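Local coordinates for protein ribonucleoside-diphosphate reductase subunit beta (Streptococcus sanguinis, PDB 4N83) that probably supplies precursors for DNA synthesis, as the metal-carrying small subunit of a class Ib enzyme that reduces ribonucleotides to deoxyribonucleotides, at residues A[15-25]-A[190-201]; A[69-80]-A[146-154]. All blocks are in the same frame, centred on the assembly; numbering follows the deposited sequence.

How the contacts relate
Both contacts lie in the helical body of the ribonucleotide reductase small chain, a ferritin-like fold without strands. Along the chain the order is 15-25, 69-80, 146-154, 190-201, so contact 2 falls between the two halves of contact 1. Their centres are about 14 Å apart. They meet where helix 178-206 packs on helix 148-160: Ile198 CG2 of contact 1 is 3.8 Å from Val154 CG2 of contact 2. Contact 1 adds the outer helix 16-27 to helix 178-206. Contact 2 pairs helix 49-78 with helix 148-160. Helices 49-78, 148-160 and 178-206 all give ligands to the dimanganese site: contact 2 joins two of them, while contact 1 lays the ligand-free helix 16-27 on the third.

Contact 1. Residues A[15-25]-A[190-201]; sequences DVIDKSTWEKL and DESVHGTYIGYK. With MN (manganese (II) ion), chain I; MN (manganese (II) ion), chain J.
Leu25 and Val193 form the apolar centre where the 16-25 part of helix 16-27 runs nearly antiparallel (167°) to the 190-201 part of helix 178-206, a metal-bearing helix of the ferritin-like fold. Leu25 CD2 is 4.1 Å from Val193 CG1. Leu25 CD2 also approaches His194 NE2 at 3.6 Å. One turn back along 15-25, Thr21 CG2 sits over a face of the Tyr197 ring in a CH-pi contact, 3.8 Å from its centroid. CG2 reaches it anti to the backbone N, while OG1 bonds to Ile17 O. Ile17 CD1 covers a face of the Tyr200 ring in the same manner, and its CG2 lies at the edge of Tyr197.

Further out the contact turns polar. Tyr197 OH donates to Asp18 OD1 at 2.8 Å, on the anti side of the carboxylate and 32° out of its plane. Asp18 OD2 bonds to Thr83 OG1. On the metal side, Glu191 bridges the two manganese ions, one through each oxygen, with Asp66, Glu97, His100 and Glu157 as further ligands. His194 belongs to the site too, but its ND1 donates to Glu191 OE1 and lies 3.0 Å from the nearer ion, long for a bond. At the far end Lys201 NZ makes a salt bridge to Asp15 OD2 at 3.0 Å. Asp15 OD2 also accepts from Tyr200 OH at 3.2 Å, the hydroxyl on its syn side, the ammonium anti.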
loop_
_atom_site.group_PDB
_atom_site.type_symbol
_atom_site.label_atom_id
_atom_site.label_comp_id
_atom_site.label_asym_id
_atom_site.label_seq_id
_atom_site.Cartn_x
_atom_site.Cartn_y
_atom_site.Cartn_z
ATOM N N ASP A 15 -7.894 -15.099 -11.479
ATOM C CA ASP A 15 -8.719 -15.539 -10.353
ATOM C C ASP A 15 -9.764 -14.470 -10.018
ATOM O O ASP A 15 -9.418 -13.347 -9.645
ATOM C CB ASP A 15 -7.835 -15.819 -9.133
ATOM C CG ASP A 15 -8.541 -16.637 -8.062
ATOM O OD1 ASP A 15 -9.777 -16.818 -8.138
ATOM O OD2 ASP A 15 -7.846 -17.102 -7.134
ATOM N N VAL A 16 -11.039 -14.837 -10.139
ATOM C CA VAL A 16 -12.157 -13.898 -9.958
ATOM C C VAL A 16 -12.272 -13.270 -8.560
ATOM O O VAL A 16 -12.913 -12.229 -8.403
ATOM C CB VAL A 16 -13.515 -14.552 -10.314
ATOM C CG1 VAL A 16 -13.592 -14.835 -11.807
ATOM C CG2 VAL A 16 -13.748 -15.827 -9.510
ATOM N N ILE A 17 -11.670 -13.899 -7.551
ATOM C CA ILE A 17 -11.696 -13.363 -6.184
ATOM C C ILE A 17 -10.716 -12.191 -6.017
ATOM O O ILE A 17 -10.847 -11.399 -5.082
ATOM C CB ILE A 17 -11.471 -14.482 -5.133
ATOM C CG1 ILE A 17 -12.716 -15.376 -5.083
ATOM C CG2 ILE A 17 -11.181 -13.904 -3.750
ATOM C CD1 ILE A 17 -12.639 -16.537 -4.117
ATOM N N ASP A 18 -9.754 -12.066 -6.931
ATOM C CA ASP A 18 -8.874 -10.896 -6.956
ATOM C C ASP A 18 -9.701 -9.636 -7.205
ATOM O O ASP A 18 -9.540 -8.630 -6.509
ATOM C CB ASP A 18 -7.803 -11.027 -8.043
ATOM C CG ASP A 18 -6.886 -12.224 -7.838
ATOM O OD1 ASP A 18 -6.685 -12.645 -6.677
ATOM O OD2 ASP A 18 -6.358 -12.736 -8.850
ATOM N N LYS A 19 -10.577 -9.706 -8.209
ATOM C CA LYS A 19 -11.539 -8.639 -8.502
ATOM C C LYS A 19 -12.278 -8.190 -7.248
ATOM O O LYS A 19 -12.208 -7.023 -6.860
ATOM C CB LYS A 19 -12.580 -9.107 -9.528
ATOM C CG LYS A 19 -12.217 -8.873 -10.983
ATOM C CD LYS A 19 -13.388 -9.240 -11.884
ATOM C CE LYS A 19 -13.395 -8.450 -13.184
ATOM N NZ LYS A 19 -14.775 -8.326 -13.730
ATOM N N SER A 20 -12.978 -9.132 -6.621
ATOM C CA SER A 20 -13.872 -8.826 -5.506
ATOM C C SER A 20 -13.136 -8.357 -4.252
ATOM O O SER A 20 -13.620 -7.473 -3.545
ATOM C CB SER A 20 -14.749 -10.037 -5.175
ATOM O OG SER A 20 -13.967 -11.194 -4.951
ATOM N N THR A 21 -11.974 -8.946 -3.979
ATOM C CA THR A 21 -11.195 -8.586 -2.790
ATOM C C THR A 21 -10.602 -7.184 -2.913
ATOM O O THR A 21 -10.524 -6.451 -1.927
ATOM C CB THR A 21 -10.063 -9.591 -2.516
ATOM O OG1 THR A 21 -10.579 -10.927 -2.572
ATOM C CG2 THR A 21 -9.453 -9.339 -1.138
ATOM N N TRP A 22 -10.177 -6.824 -4.121
ATOM C CA TRP A 22 -9.728 -5.464 -4.402
ATOM C C TRP A 22 -10.887 -4.481 -4.229
ATOM O O TRP A 22 -10.753 -3.475 -3.533
ATOM C CB TRP A 22 -9.158 -5.369 -5.819
ATOM C CG TRP A 22 -8.802 -3.974 -6.240
ATOM C CD1 TRP A 22 -9.620 -3.072 -6.851
ATOM C CD2 TRP A 22 -7.534 -3.325 -6.088
ATOM N NE1 TRP A 22 -8.944 -1.901 -7.088
ATOM C CE2 TRP A 22 -7.661 -2.029 -6.630
ATOM C CE3 TRP A 22 -6.302 -3.711 -5.545
ATOM C CZ2 TRP A 22 -6.606 -1.117 -6.644
ATOM C CZ3 TRP A 22 -5.253 -2.801 -5.561
ATOM C CH2 TRP A 22 -5.413 -1.522 -6.108
ATOM N N GLU A 23 -12.016 -4.786 -4.865
ATOM C CA GLU A 23 -13.218 -3.960 -4.763
ATOM C C GLU A 23 -13.596 -3.694 -3.311
ATOM O O GLU A 23 -13.705 -2.542 -2.894
ATOM C CB GLU A 23 -14.397 -4.631 -5.474
ATOM C CG GLU A 23 -14.381 -4.482 -6.989
ATOM C CD GLU A 23 -15.533 -5.204 -7.670
ATOM O OE1 GLU A 23 -16.145 -6.100 -7.043
ATOM O OE2 GLU A 23 -15.823 -4.876 -8.841
ATOM N N LYS A 24 -13.780 -4.770 -2.550
ATOM C CA LYS A 24 -14.232 -4.677 -1.162
ATOM C C LYS A 24 -13.289 -3.852 -0.293
ATOM O O LYS A 24 -13.735 -2.980 0.450
ATOM C CB LYS A 24 -14.405 -6.075 -0.560
ATOM C CG LYS A 24 -14.852 -6.072 0.896
ATOM C CD LYS A 24 -15.783 -7.230 1.214
ATOM C CE LYS A 24 -17.201 -6.945 0.739
ATOM N NZ LYS A 24 -18.147 -8.032 1.111
ATOM N N LEU A 25 -11.991 -4.125 -0.393
ATOM C CA LEU A 25 -11.000 -3.438 0.437
ATOM C C LEU A 25 -10.854 -1.962 0.075
ATOM O O LEU A 25 -10.761 -1.112 0.962
ATOM C CB LEU A 25 -9.641 -4.139 0.357
ATOM C CG LEU A 25 -9.523 -5.472 1.103
ATOM C CD1 LEU A 25 -8.295 -6.244 0.642
ATOM C CD2 LEU A 25 -9.481 -5.251 2.608
ATOM N N ASP A 190 -11.649 -4.654 8.137
ATOM C CA ASP A 190 -10.561 -4.891 7.184
ATOM C C ASP A 190 -9.891 -6.240 7.418
ATOM O O ASP A 190 -9.644 -6.984 6.468
ATOM C CB ASP A 190 -9.504 -3.780 7.262
ATOM C CG ASP A 190 -9.947 -2.494 6.587
ATOM O OD1 ASP A 190 -10.745 -2.550 5.626
ATOM O OD2 ASP A 190 -9.480 -1.419 7.017
ATOM N N GLU A 191 -9.597 -6.548 8.679
ATOM C CA GLU A 191 -8.891 -7.785 9.021
ATOM C C GLU A 191 -9.754 -9.032 8.833
ATOM O O GLU A 191 -9.228 -10.120 8.601
ATOM C CB GLU A 191 -8.338 -7.729 10.452
ATOM C CG GLU A 191 -7.239 -6.693 10.669
ATOM C CD GLU A 191 -6.049 -6.863 9.736
ATOM O OE1 GLU A 191 -5.847 -7.972 9.200
ATOM O OE2 GLU A 191 -5.310 -5.878 9.530
ATOM N N SER A 192 -11.071 -8.875 8.931
ATOM C CA SER A 192 -11.995 -9.968 8.630
ATOM C C SER A 192 -11.869 -10.394 7.165
ATOM O O SER A 192 -11.928 -11.583 6.852
ATOM C CB SER A 192 -13.436 -9.556 8.939
ATOM O OG SER A 192 -14.335 -10.623 8.700
ATOM N N VAL A 193 -11.683 -9.414 6.281
ATOM C CA VAL A 193 -11.523 -9.666 4.847
ATOM C C VAL A 193 -10.109 -10.154 4.510
ATOM O O VAL A 193 -9.934 -10.968 3.600
ATOM C CB VAL A 193 -11.848 -8.404 4.012
ATOM C CG1 VAL A 193 -11.650 -8.671 2.523
ATOM C CG2 VAL A 193 -13.273 -7.939 4.278
ATOM N N HIS A 194 -9.106 -9.656 5.234
ATOM C CA HIS A 194 -7.719 -10.095 5.037
ATOM C C HIS A 194 -7.558 -11.578 5.348
ATOM O O HIS A 194 -6.970 -12.324 4.561
ATOM C CB HIS A 194 -6.748 -9.287 5.907
ATOM C CG HIS A 194 -6.591 -7.862 5.477
ATOM N ND1 HIS A 194 -6.234 -6.856 6.349
ATOM C CD2 HIS A 194 -6.756 -7.271 4.271
ATOM C CE1 HIS A 194 -6.175 -5.710 5.696
ATOM N NE2 HIS A 194 -6.487 -5.934 4.433
ATOM N N GLY A 195 -8.082 -11.994 6.499
ATOM C CA GLY A 195 -8.057 -13.397 6.902
ATOM C C GLY A 195 -8.705 -14.308 5.875
ATOM O O GLY A 195 -8.161 -15.362 5.543
ATOM N N THR A 196 -9.862 -13.890 5.365
ATOM C CA THR A 196 -10.586 -14.654 4.350
ATOM C C THR A 196 -9.785 -14.786 3.054
ATOM O O THR A 196 -9.725 -15.868 2.468
ATOM C CB THR A 196 -11.947 -14.003 4.029
ATOM O OG1 THR A 196 -12.682 -13.812 5.243
ATOM C CG2 THR A 196 -12.762 -14.874 3.078
ATOM N N TYR A 197 -9.173 -13.687 2.617
ATOM C CA TYR A 197 -8.423 -13.670 1.364
ATOM C C TYR A 197 -7.111 -14.435 1.474
ATOM O O TYR A 197 -6.795 -15.252 0.608
ATOM C CB TYR A 197 -8.138 -12.237 0.919
ATOM C CG TYR A 197 -7.465 -12.152 -0.436
ATOM C CD1 TYR A 197 -8.085 -12.665 -1.573
ATOM C CD2 TYR A 197 -6.217 -11.550 -0.585
ATOM C CE1 TYR A 197 -7.481 -12.587 -2.817
ATOM C CE2 TYR A 197 -5.605 -11.466 -1.826
ATOM C CZ TYR A 197 -6.241 -11.986 -2.940
ATOM O OH TYR A 197 -5.642 -11.909 -4.178
ATOM N N ILE A 198 -6.347 -14.156 2.528
ATOM C CA ILE A 198 -5.091 -14.865 2.776
ATOM C C ILE A 198 -5.376 -16.347 3.028
ATOM O O ILE A 198 -4.651 -17.217 2.542
ATOM C CB ILE A 198 -4.307 -14.261 3.968
ATOM C CG1 ILE A 198 -3.821 -12.848 3.624
ATOM C CG2 ILE A 198 -3.115 -15.140 4.331
ATOM C CD1 ILE A 198 -3.313 -12.054 4.812
ATOM N N GLY A 199 -6.443 -16.623 3.777
ATOM C CA GLY A 199 -6.876 -17.993 4.045
ATOM C C GLY A 199 -7.390 -18.741 2.823
ATOM O O GLY A 199 -7.327 -19.969 2.775
ATOM N N TYR A 200 -7.913 -18.008 1.842
ATOM C CA TYR A 200 -8.375 -18.615 0.592
ATOM C C TYR A 200 -7.202 -19.045 -0.285
ATOM O O TYR A 200 -7.183 -20.164 -0.798
ATOM C CB TYR A 200 -9.276 -17.655 -0.190
ATOM C CG TYR A 200 -9.422 -18.035 -1.646
ATOM C CD1 TYR A 200 -10.059 -19.215 -2.015
ATOM C CD2 TYR A 200 -8.908 -17.227 -2.654
ATOM C CE1 TYR A 200 -10.189 -19.574 -3.344
ATOM C CE2 TYR A 200 -9.033 -17.576 -3.988
ATOM C CZ TYR A 200 -9.675 -18.751 -4.327
ATOM O OH TYR A 200 -9.804 -19.105 -5.651
ATOM N N LYS A 201 -6.237 -18.144 -0.462
ATOM C CA LYS A 201 -5.030 -18.433 -1.244
ATOM C C LYS A 201 -4.190 -19.540 -0.607
ATOM O O LYS A 201 -3.424 -20.219 -1.292
ATOM C CB LYS A 201 -4.184 -17.164 -1.419
ATOM C CG LYS A 201 -4.772 -16.151 -2.390
ATOM C CD LYS A 201 -4.561 -16.578 -3.837
ATOM C CE LYS A 201 -5.274 -15.657 -4.814
ATOM N NZ LYS A 201 -5.184 -16.152 -6.217
HETATM MN MN MN I . -4.019 -8.369 7.645
HETATM MN MN MN J . -3.939 -5.098 11.065
#

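Contact 2. Residues A[69-80]-A[146-154]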
loop_
_atom_site.group_PDB
_atom_site.type_symbol
_atom_site.label_atom_id
_atom_site.label_comp_id
_atom_site.label_asym_id
_atom_site.label_seq_id
_atom_site.Cartn_x
_atom_site.Cartn_y
_atom_site.Cartn_z
ATOM N N GLN A 69 3.098 -6.048 10.785
ATOM C CA GLN A 69 2.437 -6.430 9.537
ATOM C C GLN A 69 2.743 -5.471 8.385
ATOM O O GLN A 69 3.029 -5.911 7.270
ATOM C CB GLN A 69 0.920 -6.534 9.740
ATOM C CG GLN A 69 0.476 -7.737 10.559
ATOM C CD GLN A 69 0.561 -9.042 9.789
ATOM O OE1 GLN A 69 -0.442 -9.545 9.283
ATOM N NE2 GLN A 69 1.764 -9.596 9.692
ATOM N N SER A 70 2.685 -4.168 8.656
ATOM C CA SER A 70 2.877 -3.155 7.615
ATOM C C SER A 70 4.288 -3.157 7.018
ATOM O O SER A 70 4.456 -2.988 5.811
ATOM C CB SER A 70 2.550 -1.756 8.154
ATOM O OG SER A 70 3.449 -1.359 9.176
ATOM N N GLU A 71 5.292 -3.356 7.866
ATOM C CA GLU A 71 6.689 -3.240 7.448
ATOM C C GLU A 71 7.223 -4.528 6.811
ATOM O O GLU A 71 7.717 -4.498 5.681
ATOM C CB GLU A 71 7.559 -2.815 8.639
ATOM C CG GLU A 71 7.174 -1.455 9.217
ATOM C CD GLU A 71 7.984 -1.060 10.441
ATOM O OE1 GLU A 71 8.842 -1.853 10.885
ATOM O OE2 GLU A 71 7.758 0.052 10.967
ATOM N N SER A 72 7.112 -5.647 7.529
ATOM C CA SER A 72 7.684 -6.929 7.084
ATOM C C SER A 72 6.658 -8.029 6.794
ATOM O O SER A 72 6.931 -8.932 6.002
ATOM C CB SER A 72 8.685 -7.447 8.124
ATOM O OG SER A 72 8.026 -7.916 9.288
ATOM N N GLY A 73 5.494 -7.963 7.438
ATOM C CA GLY A 73 4.490 -9.026 7.345
ATOM C C GLY A 73 3.925 -9.243 5.951
ATOM O O GLY A 73 3.977 -10.355 5.422
ATOM N N VAL A 74 3.386 -8.181 5.358
ATOM C CA VAL A 74 2.812 -8.256 4.012
ATOM C C VAL A 74 3.923 -8.310 2.959
ATOM O O VAL A 74 3.727 -8.857 1.871
ATOM C CB VAL A 74 1.868 -7.068 3.720
ATOM C CG1 VAL A 74 1.231 -7.215 2.342
ATOM C CG2 VAL A 74 0.787 -6.961 4.791
ATOM N N ASP A 75 5.081 -7.738 3.291
ATOM C CA ASP A 75 6.275 -7.817 2.442
ATOM C C ASP A 75 6.655 -9.275 2.166
ATOM O O ASP A 75 6.975 -9.634 1.032
ATOM C CB ASP A 75 7.449 -7.084 3.108
ATOM C CG ASP A 75 8.674 -6.987 2.211
ATOM O OD1 ASP A 75 8.536 -6.556 1.046
ATOM O OD2 ASP A 75 9.779 -7.332 2.676
ATOM N N ALA A 76 6.612 -10.101 3.210
ATOM C CA ALA A 76 6.883 -11.532 3.086
ATOM C C ALA A 76 5.821 -12.239 2.243
ATOM O O ALA A 76 6.147 -13.056 1.381
ATOM C CB ALA A 76 6.968 -12.170 4.464
ATOM N N LEU A 77 4.555 -11.913 2.497
ATOM C CA LEU A 77 3.430 -12.514 1.777
ATOM C C LEU A 77 3.412 -12.163 0.286
ATOM O O LEU A 77 2.922 -12.945 -0.529
ATOM C CB LEU A 77 2.104 -12.092 2.418
ATOM C CG LEU A 77 1.847 -12.609 3.838
ATOM C CD1 LEU A 77 0.742 -11.813 4.520
ATOM C CD2 LEU A 77 1.504 -14.092 3.821
ATOM N N ARG A 78 3.943 -10.992 -0.062
ATOM C CA ARG A 78 3.956 -10.520 -1.453
ATOM C C ARG A 78 4.824 -11.376 -2.378
ATOM O O ARG A 78 4.441 -11.637 -3.519
ATOM C CB ARG A 78 4.413 -9.055 -1.520
ATOM C CG ARG A 78 4.848 -8.580 -2.904
ATOM C CD ARG A 78 4.856 -7.063 -3.039
ATOM N NE ARG A 78 5.342 -6.398 -1.831
ATOM C CZ ARG A 78 4.574 -5.849 -0.887
ATOM N NH1 ARG A 78 3.245 -5.859 -0.974
ATOM N NH2 ARG A 78 5.151 -5.281 0.163
ATOM N N LYS A 79 5.984 -11.806 -1.888
ATOM C CA LYS A 79 6.936 -12.563 -2.712
ATOM C C LYS A 79 6.428 -13.948 -3.133
ATOM O O LYS A 79 6.990 -14.561 -4.041
ATOM C CB LYS A 79 8.283 -12.694 -1.991
ATOM C CG LYS A 79 9.039 -11.378 -1.861
ATOM C CD LYS A 79 10.266 -11.508 -0.972
ATOM C CE LYS A 79 11.379 -12.295 -1.644
ATOM N NZ LYS A 79 12.580 -12.401 -0.771
ATOM N N ASP A 80 5.374 -14.433 -2.480
ATOM C CA ASP A 80 4.768 -15.722 -2.810
ATOM C C ASP A 80 3.413 -15.510 -3.483
ATOM O O ASP A 80 2.394 -16.055 -3.055
ATOM C CB ASP A 80 4.625 -16.558 -1.542
ATOM C CG ASP A 80 5.897 -16.576 -0.723
ATOM O OD1 ASP A 80 6.912 -17.114 -1.211
ATOM O OD2 ASP A 80 5.885 -16.043 0.403
ATOM N N ALA A 146 6.308 -20.654 1.853
ATOM C CA ALA A 146 5.080 -20.062 1.316
ATOM C C ALA A 146 3.845 -20.912 1.612
ATOM O O ALA A 146 3.405 -21.702 0.773
ATOM C CB ALA A 146 5.220 -19.847 -0.183
ATOM N N LEU A 147 3.283 -20.710 2.803
ATOM C CA LEU A 147 2.127 -21.464 3.317
ATOM C C LEU A 147 2.108 -21.306 4.833
ATOM O O LEU A 147 1.057 -21.091 5.437
ATOM C CB LEU A 147 2.186 -22.962 2.957
ATOM C CG LEU A 147 0.875 -23.642 2.544
ATOM C CD1 LEU A 147 0.142 -22.875 1.452
ATOM C CD2 LEU A 147 1.149 -25.068 2.090
ATOM N N GLU A 148 3.293 -21.423 5.432
ATOM C CA GLU A 148 3.493 -21.189 6.860
ATOM C C GLU A 148 3.336 -19.706 7.207
ATOM O O GLU A 148 2.853 -19.363 8.288
ATOM C CB GLU A 148 4.885 -21.677 7.280
ATOM C CG GLU A 148 5.097 -23.178 7.120
ATOM C CD GLU A 148 6.553 -23.591 7.248
ATOM O OE1 GLU A 148 7.337 -22.858 7.887
ATOM O OE2 GLU A 148 6.913 -24.657 6.707
ATOM N N LYS A 149 3.750 -18.837 6.287
ATOM C CA LYS A 149 3.613 -17.389 6.459
ATOM C C LYS A 149 2.155 -16.936 6.365
ATOM O O LYS A 149 1.760 -15.968 7.012
ATOM C CB LYS A 149 4.465 -16.647 5.428
ATOM C CG LYS A 149 5.959 -16.856 5.623
ATOM C CD LYS A 149 6.786 -16.194 4.531
ATOM C CE LYS A 149 6.774 -17.010 3.249
ATOM N NZ LYS A 149 7.780 -16.521 2.265
ATOM N N LYS A 150 1.362 -17.640 5.557
ATOM C CA LYS A 150 -0.071 -17.364 5.444
ATOM C C LYS A 150 -0.835 -17.789 6.700
ATOM O O LYS A 150 -1.792 -17.127 7.098
ATOM C CB LYS A 150 -0.659 -18.058 4.212
ATOM C CG LYS A 150 -0.185 -17.467 2.894
ATOM C CD LYS A 150 -0.848 -18.141 1.703
ATOM C CE LYS A 150 -0.601 -17.374 0.411
ATOM N NZ LYS A 150 0.831 -17.373 0.003
ATOM N N ILE A 151 -0.411 -18.892 7.314
ATOM C CA ILE A 151 -1.026 -19.383 8.551
ATOM C C ILE A 151 -0.757 -18.433 9.722
ATOM O O ILE A 151 -1.633 -18.206 10.559
ATOM C CB ILE A 151 -0.508 -20.794 8.923
ATOM C CG1 ILE A 151 -0.931 -21.824 7.872
ATOM C CG2 ILE A 151 -1.034 -21.220 10.287
ATOM C CD1 ILE A 151 -0.073 -23.073 7.861
ATOM N N ALA A 152 0.459 -17.891 9.775
ATOM C CA ALA A 152 0.875 -17.004 10.863
ATOM C C ALA A 152 0.137 -15.666 10.839
ATOM O O ALA A 152 -0.247 -15.149 11.889
ATOM C CB ALA A 152 2.378 -16.774 10.810
ATOM N N SER A 153 -0.052 -15.111 9.644
ATOM C CA SER A 153 -0.761 -13.839 9.481
ATOM C C SER A 153 -2.253 -13.979 9.793
ATOM O O SER A 153 -2.872 -13.045 10.310
ATOM C CB SER A 153 -0.575 -13.297 8.063
ATOM O OG SER A 153 -1.043 -11.963 7.964
ATOM N N VAL A 154 -2.824 -15.139 9.475
ATOM C CA VAL A 154 -4.224 -15.427 9.796
ATOM C C VAL A 154 -4.392 -15.628 11.304
ATOM O O VAL A 154 -5.304 -15.060 11.902
ATOM C CB VAL A 154 -4.757 -16.655 9.020
ATOM C CG1 VAL A 154 -6.133 -17.071 9.527
ATOM C CG2 VAL A 154 -4.819 -16.351 7.529
#
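Leu77 provides most of the apolar contact between helix 49-78 and helix 148-160, whose 69-78 and 148-154 parts cross at -144° in this helical, ferritin-like body. Its two methyls split the work. Leu77 CD2 lies 3.7 Å from the backbone O of Lys149 and 3.9 Å from Lys150 CG. Leu77 CD1 is 3.9 Å from Ser153 OG, one turn further along 146-154. Ala76 CB adds a small patch, 4.0 Å from Lys149 CD, in the aliphatic part of that chain. Where 69-80 ends and 146-154 begins, Ala146 CB lies beside the Asp80 carboxylate, 3.4 Å from Asp80 OD1.

The charged contact is a single salt bridge. Lys149 NZ donates to Asp80 OD2 at 2.7 Å, on the syn lone pair of that oxygen. The two side chains cross at about a right angle. The lysine chain bends at chi3 (-78°), which turns its ammonium toward the carboxylate. Lys150 NZ also approaches this residue, 3.7 Å from Asp80 O. Its positive charge may add to the favourable field at the carboxylate.

At the opposite end Gln69 and Ser153 bring their polar side chains together, close to metal ligand Glu157 and to a manganese ion.

Around the pair, Tyr141 of helix 128-143 touches Ala76, Lys149 and Ser153. Lys150 and Leu147 pack on helix 178-206. On its other side helix 49-78 meets helix 84-111, and Arg78 forms a salt bridge with Asp75 of the second subunit.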